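Local coordinates for gliding motility protein MglB (Myxococcus xanthus, PDB 6IZW) that probably acts as a molecular adaptor and guanyl-nucleotide exchange factor in gliding motility, at residues B[78-83]-B[91-96]; B[32-37]-B[98-103]; B[14-19]-B[40-45]. The protein carries 1 engineered substitution. One frame throughout, in Å; residues are numbered along the deposited sequence.

Interaction 1 of 3, residues B[78-83]-B[91-96]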
loop_
_atom_site.group_PDB
_atom_site.type_symbol
_atom_site.label_atom_id
_atom_site.label_comp_id
_atom_site.label_asym_id
_atom_site.label_seq_id
_atom_site.Cartn_x
_atom_site.Cartn_y
_atom_site.Cartn_z
ATOM N N PHE B 78 -9.119 -12.079 5.378
ATOM C CA PHE B 78 -9.986 -12.748 4.422
ATOM C C PHE B 78 -9.133 -13.598 3.493
ATOM O O PHE B 78 -8.269 -13.053 2.790
ATOM C CB PHE B 78 -10.815 -11.742 3.629
ATOM C CG PHE B 78 -11.737 -10.922 4.486
ATOM C CD1 PHE B 78 -12.903 -11.468 4.995
ATOM C CD2 PHE B 78 -11.429 -9.612 4.806
ATOM C CE1 PHE B 78 -13.757 -10.718 5.792
ATOM C CE2 PHE B 78 -12.279 -8.861 5.604
ATOM C CZ PHE B 78 -13.445 -9.417 6.094
ATOM N N PRO B 79 -9.320 -14.921 3.473
ATOM C CA PRO B 79 -8.386 -15.789 2.738
ATOM C C PRO B 79 -8.264 -15.449 1.273
ATOM O O PRO B 79 -7.240 -15.774 0.664
ATOM C CB PRO B 79 -8.985 -17.188 2.931
ATOM C CG PRO B 79 -10.434 -16.939 3.158
ATOM C CD PRO B 79 -10.484 -15.670 3.972
ATOM N N ASN B 80 -9.264 -14.812 0.676
ATOM C CA ASN B 80 -9.147 -14.418 -0.719
ATOM C C ASN B 80 -10.070 -13.232 -0.972
ATOM O O ASN B 80 -10.750 -12.740 -0.069
ATOM C CB ASN B 80 -9.423 -15.602 -1.663
ATOM C CG ASN B 80 -10.579 -16.474 -1.217
ATOM O OD1 ASN B 80 -11.727 -16.225 -1.576
ATOM N ND2 ASN B 80 -10.275 -17.526 -0.457
ATOM N N GLN B 81 -10.035 -12.739 -2.204
ATOM C CA GLN B 81 -10.836 -11.600 -2.624
ATOM C C GLN B 81 -11.204 -11.834 -4.078
ATOM O O GLN B 81 -10.420 -12.405 -4.843
ATOM C CB GLN B 81 -10.089 -10.264 -2.496
ATOM C CG GLN B 81 -9.291 -10.076 -1.205
ATOM C CD GLN B 81 -8.895 -8.629 -0.950
ATOM O OE1 GLN B 81 -9.196 -7.737 -1.752
ATOM N NE2 GLN B 81 -8.134 -8.406 0.123
ATOM N N PHE B 82 -12.403 -11.412 -4.449
ATOM C CA PHE B 82 -12.848 -11.538 -5.823
ATOM C C PHE B 82 -13.335 -10.184 -6.305
ATOM O O PHE B 82 -13.902 -9.398 -5.537
ATOM C CB PHE B 82 -13.951 -12.593 -5.977
ATOM C CG PHE B 82 -14.575 -12.605 -7.338
ATOM C CD1 PHE B 82 -13.836 -13.005 -8.444
ATOM C CD2 PHE B 82 -15.887 -12.189 -7.525
ATOM C CE1 PHE B 82 -14.395 -13.006 -9.707
ATOM C CE2 PHE B 82 -16.453 -12.188 -8.788
ATOM C CZ PHE B 82 -15.709 -12.599 -9.878
ATOM N N HIS B 83 -13.096 -9.919 -7.588
ATOM C CA HIS B 83 -13.434 -8.634 -8.188
ATOM C C HIS B 83 -13.808 -8.906 -9.643
ATOM O O HIS B 83 -12.927 -9.070 -10.495
ATOM C CB HIS B 83 -12.271 -7.655 -8.065
ATOM C CG HIS B 83 -11.805 -7.443 -6.654
ATOM N ND1 HIS B 83 -12.435 -6.579 -5.784
ATOM C CD2 HIS B 83 -10.788 -8.003 -5.956
ATOM C CE1 HIS B 83 -11.819 -6.607 -4.614
ATOM N NE2 HIS B 83 -10.815 -7.462 -4.692
ATOM N N TYR B 91 -9.067 -12.337 -9.350
ATOM C CA TYR B 91 -9.195 -13.054 -8.091
ATOM C C TYR B 91 -7.802 -13.246 -7.510
ATOM O O TYR B 91 -6.841 -13.462 -8.255
ATOM C CB TYR B 91 -9.911 -14.416 -8.287
ATOM C CG TYR B 91 -9.832 -15.365 -7.108
ATOM C CD1 TYR B 91 -10.858 -15.424 -6.168
ATOM C CD2 TYR B 91 -8.753 -16.221 -6.946
ATOM C CE1 TYR B 91 -10.797 -16.294 -5.082
ATOM C CE2 TYR B 91 -8.681 -17.097 -5.864
ATOM C CZ TYR B 91 -9.709 -17.130 -4.935
ATOM O OH TYR B 91 -9.654 -17.995 -3.857
HETATM N N MSE B 92 -7.697 -13.134 -6.183
HETATM C CA MSE B 92 -6.431 -13.280 -5.452
HETATM C C MSE B 92 -6.636 -14.096 -4.181
HETATM O O MSE B 92 -7.718 -14.060 -3.609
HETATM C CB MSE B 92 -5.868 -11.913 -5.063
HETATM C CG MSE B 92 -6.428 -10.758 -5.865
HETATM SE SE MSE B 92 -5.913 -9.003 -5.156
HETATM C CE MSE B 92 -6.877 -8.972 -3.508
ATOM N N THR B 93 -5.605 -14.794 -3.707
ATOM C CA THR B 93 -5.722 -15.538 -2.458
ATOM C C THR B 93 -4.389 -15.541 -1.716
ATOM O O THR B 93 -3.317 -15.596 -2.334
ATOM C CB THR B 93 -6.191 -16.985 -2.695
ATOM O OG1 THR B 93 -5.970 -17.768 -1.510
ATOM C CG2 THR B 93 -5.447 -17.616 -3.862
ATOM N N ILE B 94 -4.474 -15.488 -0.389
ATOM C CA ILE B 94 -3.298 -15.529 0.471
ATOM C C ILE B 94 -2.775 -16.962 0.523
ATOM O O ILE B 94 -3.515 -17.894 0.853
ATOM C CB ILE B 94 -3.621 -14.997 1.877
ATOM C CG1 ILE B 94 -3.771 -13.471 1.850
ATOM C CG2 ILE B 94 -2.519 -15.353 2.855
ATOM C CD1 ILE B 94 -5.176 -12.982 1.575
ATOM N N VAL B 95 -1.496 -17.138 0.179
ATOM C CA VAL B 95 -0.832 -18.436 0.161
ATOM C C VAL B 95 0.235 -18.439 1.246
ATOM O O VAL B 95 1.369 -18.004 1.018
ATOM C CB VAL B 95 -0.215 -18.738 -1.221
ATOM C CG1 VAL B 95 0.456 -20.100 -1.224
ATOM C CG2 VAL B 95 -1.260 -18.642 -2.321
ATOM N N GLY B 96 -0.118 -18.914 2.433
ATOM C CA GLY B 96 0.827 -18.956 3.529
ATOM C C GLY B 96 0.723 -17.733 4.407
ATOM O O GLY B 96 -0.344 -17.124 4.507
#
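P79 and the pair T93–I94 show how one carbonyl can close the end of a hairpin ladder. P79 O takes hydrogen bonds from opposite faces of its plane, one from I94 N at 3.0 Å and one from T93 OG1 at 3.2 Å. The hydroxyl can reach across because OG1 stands anti to the backbone N of T93 (chi1 166°). Next along, Q81 and M92 form a hydrogen-bonded pair, with backbone bonds in both directions. The selenomethionine chain then bends at its third torsion and sets CE over one face of the Q81 amide, 3.2 Å from Q81 OE1. On the other face of the sheet Y91 reaches diagonally to N80, with Y91 OH 3.2 Å from N80 CG and amide and ring planes inclined by 39°. F82 crosses Y91 at about a right angle, and Y91 CB lies at the edge of the phenyl ring. Further out, OE1 of Q81 receives weak hydrogen bonds from H83 NE2 and N62, and Q81 packs on H83 of the second subunit. Helix 52-72 covers the Q81 face and helix 111-130 the Y91 face. The whole is an antiparallel beta hairpin at one edge of the Roadblock/LC7 sheet.

Interaction 2 of 3, residues B[32-37]-B[98-103]. With SO4 (sulfate ion), chain H.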
loop_
_atom_site.group_PDB
_atom_site.type_symbol
_atom_site.label_atom_id
_atom_site.label_comp_id
_atom_site.label_asym_id
_atom_site.label_seq_id
_atom_site.Cartn_x
_atom_site.Cartn_y
_atom_site.Cartn_z
ATOM N N PHE B 32 0.480 -13.705 -11.113
ATOM C CA PHE B 32 1.718 -13.313 -10.451
ATOM C C PHE B 32 1.617 -13.569 -8.957
ATOM O O PHE B 32 0.530 -13.770 -8.409
ATOM C CB PHE B 32 2.095 -11.846 -10.730
ATOM C CG PHE B 32 1.105 -10.840 -10.224
ATOM C CD1 PHE B 32 1.196 -10.344 -8.932
ATOM C CD2 PHE B 32 0.099 -10.368 -11.052
ATOM C CE1 PHE B 32 0.280 -9.402 -8.464
ATOM C CE2 PHE B 32 -0.822 -9.430 -10.599
ATOM C CZ PHE B 32 -0.734 -8.941 -9.305
ATOM N N LEU B 33 2.786 -13.566 -8.316
ATOM C CA LEU B 33 2.945 -13.867 -6.906
ATOM C C LEU B 33 3.662 -12.695 -6.246
ATOM O O LEU B 33 4.690 -12.237 -6.752
ATOM C CB LEU B 33 3.735 -15.164 -6.725
ATOM C CG LEU B 33 3.667 -15.795 -5.340
ATOM C CD1 LEU B 33 2.276 -16.371 -5.126
ATOM C CD2 LEU B 33 4.759 -16.860 -5.112
ATOM N N VAL B 34 3.122 -12.204 -5.126
ATOM C CA VAL B 34 3.623 -10.992 -4.482
ATOM C C VAL B 34 3.709 -11.215 -2.979
ATOM O O VAL B 34 2.794 -11.772 -2.365
ATOM C CB VAL B 34 2.745 -9.760 -4.799
ATOM C CG1 VAL B 34 1.295 -10.013 -4.449
ATOM C CG2 VAL B 34 3.248 -8.535 -4.048
ATOM N N ASP B 35 4.822 -10.796 -2.394
ATOM C CA ASP B 35 4.950 -10.744 -0.948
ATOM C C ASP B 35 4.008 -9.687 -0.368
ATOM O O ASP B 35 3.637 -8.714 -1.033
ATOM C CB ASP B 35 6.403 -10.425 -0.576
ATOM C CG ASP B 35 6.701 -10.670 0.883
ATOM O OD1 ASP B 35 6.147 -9.955 1.754
ATOM O OD2 ASP B 35 7.509 -11.584 1.161
ATOM N N LYS B 36 3.641 -9.872 0.897
ATOM C CA LYS B 36 2.773 -8.907 1.552
ATOM C C LYS B 36 3.411 -7.521 1.608
ATOM O O LYS B 36 2.705 -6.506 1.515
ATOM C CB LYS B 36 2.415 -9.400 2.955
ATOM C CG LYS B 36 1.121 -10.217 2.995
ATOM C CD LYS B 36 0.737 -10.582 4.419
ATOM C CE LYS B 36 -0.356 -11.653 4.417
ATOM N NZ LYS B 36 -0.871 -11.915 5.783
ATOM N N ASN B 37 4.735 -7.450 1.733
ATOM C CA ASN B 37 5.389 -6.158 1.856
ATOM C C ASN B 37 5.477 -5.426 0.528
ATOM O O ASN B 37 5.995 -4.309 0.503
ATOM C CB ASN B 37 6.786 -6.315 2.476
ATOM C CG ASN B 37 7.747 -7.155 1.617
ATOM O OD1 ASN B 37 7.671 -7.183 0.379
ATOM N ND2 ASN B 37 8.667 -7.835 2.285
ATOM N N ARG B 98 3.017 -14.941 4.210
ATOM C CA ARG B 98 3.530 -13.687 3.673
ATOM C C ARG B 98 3.388 -13.565 2.162
ATOM O O ARG B 98 3.945 -12.628 1.584
ATOM C CB ARG B 98 5.009 -13.466 4.097
ATOM C CG ARG B 98 6.034 -14.501 3.547
ATOM C CD ARG B 98 7.524 -14.242 4.028
ATOM N NE ARG B 98 8.257 -13.132 3.380
ATOM C CZ ARG B 98 8.629 -11.980 3.971
ATOM N NH1 ARG B 98 8.361 -11.728 5.259
ATOM N NH2 ARG B 98 9.293 -11.067 3.237
ATOM N N VAL B 99 2.608 -14.423 1.513
ATOM C CA VAL B 99 2.551 -14.451 0.061
ATOM C C VAL B 99 1.107 -14.265 -0.378
ATOM O O VAL B 99 0.167 -14.484 0.386
ATOM C CB VAL B 99 3.140 -15.763 -0.487
ATOM C CG1 VAL B 99 3.450 -15.641 -1.943
ATOM C CG2 VAL B 99 4.396 -16.108 0.277
ATOM N N VAL B 100 0.942 -13.824 -1.624
ATOM C CA VAL B 100 -0.363 -13.573 -2.219
ATOM C C VAL B 100 -0.285 -14.008 -3.672
ATOM O O VAL B 100 0.583 -13.532 -4.412
ATOM C CB VAL B 100 -0.773 -12.088 -2.143
ATOM C CG1 VAL B 100 -2.069 -11.841 -2.907
ATOM C CG2 VAL B 100 -0.888 -11.622 -0.707
ATOM N N LEU B 101 -1.184 -14.897 -4.095
ATOM C CA LEU B 101 -1.244 -15.274 -5.502
ATOM C C LEU B 101 -2.400 -14.544 -6.160
ATOM O O LEU B 101 -3.473 -14.411 -5.576
ATOM C CB LEU B 101 -1.398 -16.784 -5.697
ATOM C CG LEU B 101 -0.784 -17.350 -6.993
ATOM C CD1 LEU B 101 -0.746 -18.859 -6.913
ATOM C CD2 LEU B 101 -1.488 -16.917 -8.288
ATOM N N VAL B 102 -2.163 -14.061 -7.368
ATOM C CA VAL B 102 -3.114 -13.232 -8.087
ATOM C C VAL B 102 -3.304 -13.813 -9.478
ATOM O O VAL B 102 -2.335 -14.209 -10.140
ATOM C CB VAL B 102 -2.648 -11.764 -8.181
ATOM C CG1 VAL B 102 -3.572 -10.980 -9.095
ATOM C CG2 VAL B 102 -2.573 -11.128 -6.807
ATOM N N VAL B 103 -4.559 -13.876 -9.907
ATOM C CA VAL B 103 -4.937 -14.318 -11.239
ATOM C C VAL B 103 -5.958 -13.328 -11.770
ATOM O O VAL B 103 -6.991 -13.099 -11.128
ATOM C CB VAL B 103 -5.525 -15.740 -11.227
ATOM C CG1 VAL B 103 -5.546 -16.317 -12.634
ATOM C CG2 VAL B 103 -4.738 -16.642 -10.289
HETATM S S SO4 H . 9.304 -9.350 6.175
HETATM O O1 SO4 H . 10.187 -8.829 5.141
HETATM O O2 SO4 H . 8.987 -10.732 5.811
HETATM O O3 SO4 H . 8.098 -8.553 6.268
HETATM O O4 SO4 H . 10.040 -9.274 7.448
#
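V102 presses its CB over one face of the F32 ring, a CH-pi contact with the carbon 3.8 Å from the ring centroid and 17° off the normal. The two side chains lie side by side, and the methyls of V102 straddle the outer part of the ring. V34 and V100 repeat this parallel arrangement on the same face, with V34 CG1 3.7 Å from V100 CB. On the reverse face L33 leans diagonally: its CG meets V99 CG1 at 3.4 Å, while its CD1 touches L101 CG. Backbone hydrogen bonds pair F32 with V102 in both directions; between V34 and V100 the bond given by V100 N is weak. The polar edge begins where K36 N bonds to R98 O (2.9 Å). There D35 OD2 comes within 2.8 Å of R98 NE, carboxylate and guanidinium planes standing 68° apart, and D35 OD1 uses its anti lone pair to accept from N37 N at 2.9 Å, an Asx turn. With an alanine in place of this aspartate, the backbone N-H of N37 would probably lose its acceptor and R98 its neighbouring negative charge, leaving the guanidinium freer to turn. The sulfate modelled against R98 is too close for its bonding to be trusted. Helix 52-72 covers F32 and V34, helix 111-130 covers L33, V99 and L101, and strands 40-45 and 88-94 flank the pair.

Interaction 3 of 3, residues B[14-19]-B[40-45]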
loop_
_atom_site.group_PDB
_atom_site.type_symbol
_atom_site.label_atom_id
_atom_site.label_comp_id
_atom_site.label_asym_id
_atom_site.label_seq_id
_atom_site.Cartn_x
_atom_site.Cartn_y
_atom_site.Cartn_z
ATOM N N LYS B 14 10.940 -23.763 -9.390
ATOM C CA LYS B 14 9.675 -24.450 -9.144
ATOM C C LYS B 14 8.517 -23.465 -9.048
ATOM O O LYS B 14 7.430 -23.717 -9.584
ATOM C CB LYS B 14 9.749 -25.279 -7.861
ATOM C CG LYS B 14 11.086 -25.938 -7.563
ATOM C CD LYS B 14 11.072 -26.592 -6.177
ATOM C CE LYS B 14 11.979 -27.821 -6.127
ATOM N NZ LYS B 14 11.594 -28.789 -5.057
ATOM N N ILE B 15 8.725 -22.344 -8.351
ATOM C CA ILE B 15 7.661 -21.361 -8.174
ATOM C C ILE B 15 7.187 -20.846 -9.525
ATOM O O ILE B 15 5.981 -20.751 -9.780
ATOM C CB ILE B 15 8.139 -20.220 -7.257
ATOM C CG1 ILE B 15 8.111 -20.664 -5.791
ATOM C CG2 ILE B 15 7.276 -18.997 -7.433
ATOM C CD1 ILE B 15 8.835 -19.708 -4.853
ATOM N N ASN B 16 8.124 -20.536 -10.424
ATOM C CA ASN B 16 7.745 -20.093 -11.764
ATOM C C ASN B 16 6.949 -21.165 -12.501
ATOM O O ASN B 16 6.050 -20.850 -13.290
ATOM C CB ASN B 16 8.989 -19.708 -12.567
ATOM C CG ASN B 16 9.920 -18.788 -11.798
ATOM O OD1 ASN B 16 11.139 -18.903 -11.893
ATOM N ND2 ASN B 16 9.346 -17.877 -11.023
ATOM N N ALA B 17 7.270 -22.441 -12.265
ATOM C CA ALA B 17 6.550 -23.519 -12.934
ATOM C C ALA B 17 5.089 -23.558 -12.495
ATOM O O ALA B 17 4.185 -23.701 -13.324
ATOM C CB ALA B 17 7.240 -24.857 -12.662
ATOM N N VAL B 18 4.838 -23.427 -11.189
ATOM C CA VAL B 18 3.459 -23.382 -10.699
ATOM C C VAL B 18 2.674 -22.280 -11.400
ATOM O O VAL B 18 1.507 -22.463 -11.767
ATOM C CB VAL B 18 3.440 -23.199 -9.168
ATOM C CG1 VAL B 18 2.029 -22.931 -8.689
ATOM C CG2 VAL B 18 4.023 -24.418 -8.469
ATOM N N CYS B 19 3.314 -21.131 -11.625
ATOM C CA CYS B 19 2.603 -19.977 -12.169
ATOM C C CYS B 19 2.194 -20.199 -13.619
ATOM O O CYS B 19 1.040 -19.954 -13.991
ATOM C CB CYS B 19 3.469 -18.720 -12.045
ATOM S SG CYS B 19 3.519 -18.010 -10.391
ATOM N N LEU B 40 7.427 -8.214 -5.601
ATOM C CA LEU B 40 7.022 -9.162 -6.633
ATOM C C LEU B 40 7.979 -10.352 -6.660
ATOM O O LEU B 40 9.195 -10.175 -6.795
ATOM C CB LEU B 40 7.000 -8.472 -7.995
ATOM C CG LEU B 40 6.779 -9.364 -9.219
ATOM C CD1 LEU B 40 5.438 -10.066 -9.115
ATOM C CD2 LEU B 40 6.847 -8.558 -10.514
ATOM N N ILE B 41 7.442 -11.562 -6.530
ATOM C CA ILE B 41 8.259 -12.769 -6.504
ATOM C C ILE B 41 8.245 -13.491 -7.846
ATOM O O ILE B 41 9.293 -13.926 -8.324
ATOM C CB ILE B 41 7.819 -13.704 -5.359
ATOM C CG1 ILE B 41 7.916 -12.973 -4.027
ATOM C CG2 ILE B 41 8.698 -14.932 -5.323
ATOM C CD1 ILE B 41 7.086 -13.597 -2.923
ATOM N N SER B 42 7.084 -13.620 -8.486
ATOM C CA SER B 42 7.023 -14.246 -9.806
ATOM C C SER B 42 5.767 -13.801 -10.540
ATOM O O SER B 42 4.753 -13.468 -9.923
ATOM C CB SER B 42 7.038 -15.773 -9.711
ATOM O OG SER B 42 7.864 -16.204 -8.642
ATOM N N SER B 43 5.844 -13.815 -11.867
ATOM C CA SER B 43 4.696 -13.544 -12.717
ATOM C C SER B 43 4.583 -14.642 -13.774
ATOM O O SER B 43 5.411 -15.560 -13.845
ATOM C CB SER B 43 4.802 -12.157 -13.358
ATOM O OG SER B 43 5.369 -12.231 -14.648
ATOM N N ALA B 44 3.544 -14.536 -14.604
ATOM C CA ALA B 44 3.243 -15.531 -15.628
ATOM C C ALA B 44 2.138 -15.037 -16.551
ATOM O O ALA B 44 1.078 -14.613 -16.084
ATOM C CB ALA B 44 2.830 -16.857 -14.986
ATOM N N GLY B 45 2.366 -15.086 -17.862
ATOM C CA GLY B 45 1.327 -14.791 -18.825
ATOM C C GLY B 45 1.716 -13.655 -19.750
ATOM O O GLY B 45 2.909 -13.447 -20.041
#
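C19 and A44 meet through their CB atoms, 3.5 Å apart, the point where helix 14-19 rests its backbone nearest to strand 40-45. A small side chain on each partner allows this approach. The sulfur of C19 does not follow its CB onto A44: SG lies beside the backbone N (chi1 -77°) and is carried toward S42, with C19 SG 4.2 Å from S42 CB. One helical turn earlier, I15 turns toward the strand as well, and its CG2 branch touches S42 OG at 3.1 Å. N16 comes to the same hydroxyl from another direction, but its ND2, 3.3 Å from S42 OG, is badly angled for a hydrogen bond. The meeting is therefore one of packing, with S42 and A44, two residues apart, both directed at the helix. The axes run 7.8 Å apart and are inclined by 35°. A classic beta bulge in which I41 and S42 both face L33 interrupts the regular pairing beside this point. I15 also packs on L33 and on F129 of helix 111-130, while C19 reaches V31. Helix 9-25 thus lies against an outer strand of the sheet next to helix 111-130, the helix-on-sheet packing of the Roadblock/LC7 fold, an antiparallel sheet with helices packed on it.

Overall arrangement
One five-stranded antiparallel sheet carries all three contacts. Interaction 2 is buried close to the centre of the chain and is mostly apolar, turning polar only at its end. Interaction 1, partly buried, holds the outer hairpin and mixes amide, hydroxyl and aromatic groups near the second subunit; its strand 88-94 pairs with strand 99-106 of interaction 2. Interaction 3 is buried too, yet it joins helix to strand without a hydrogen bond between them, and its strand 40-45 pairs with strand 28-35 of interaction 2. Interactions 1 and 3 do not touch; their centres are about 17 Å apart, and interaction 2 lies between them in the sheet.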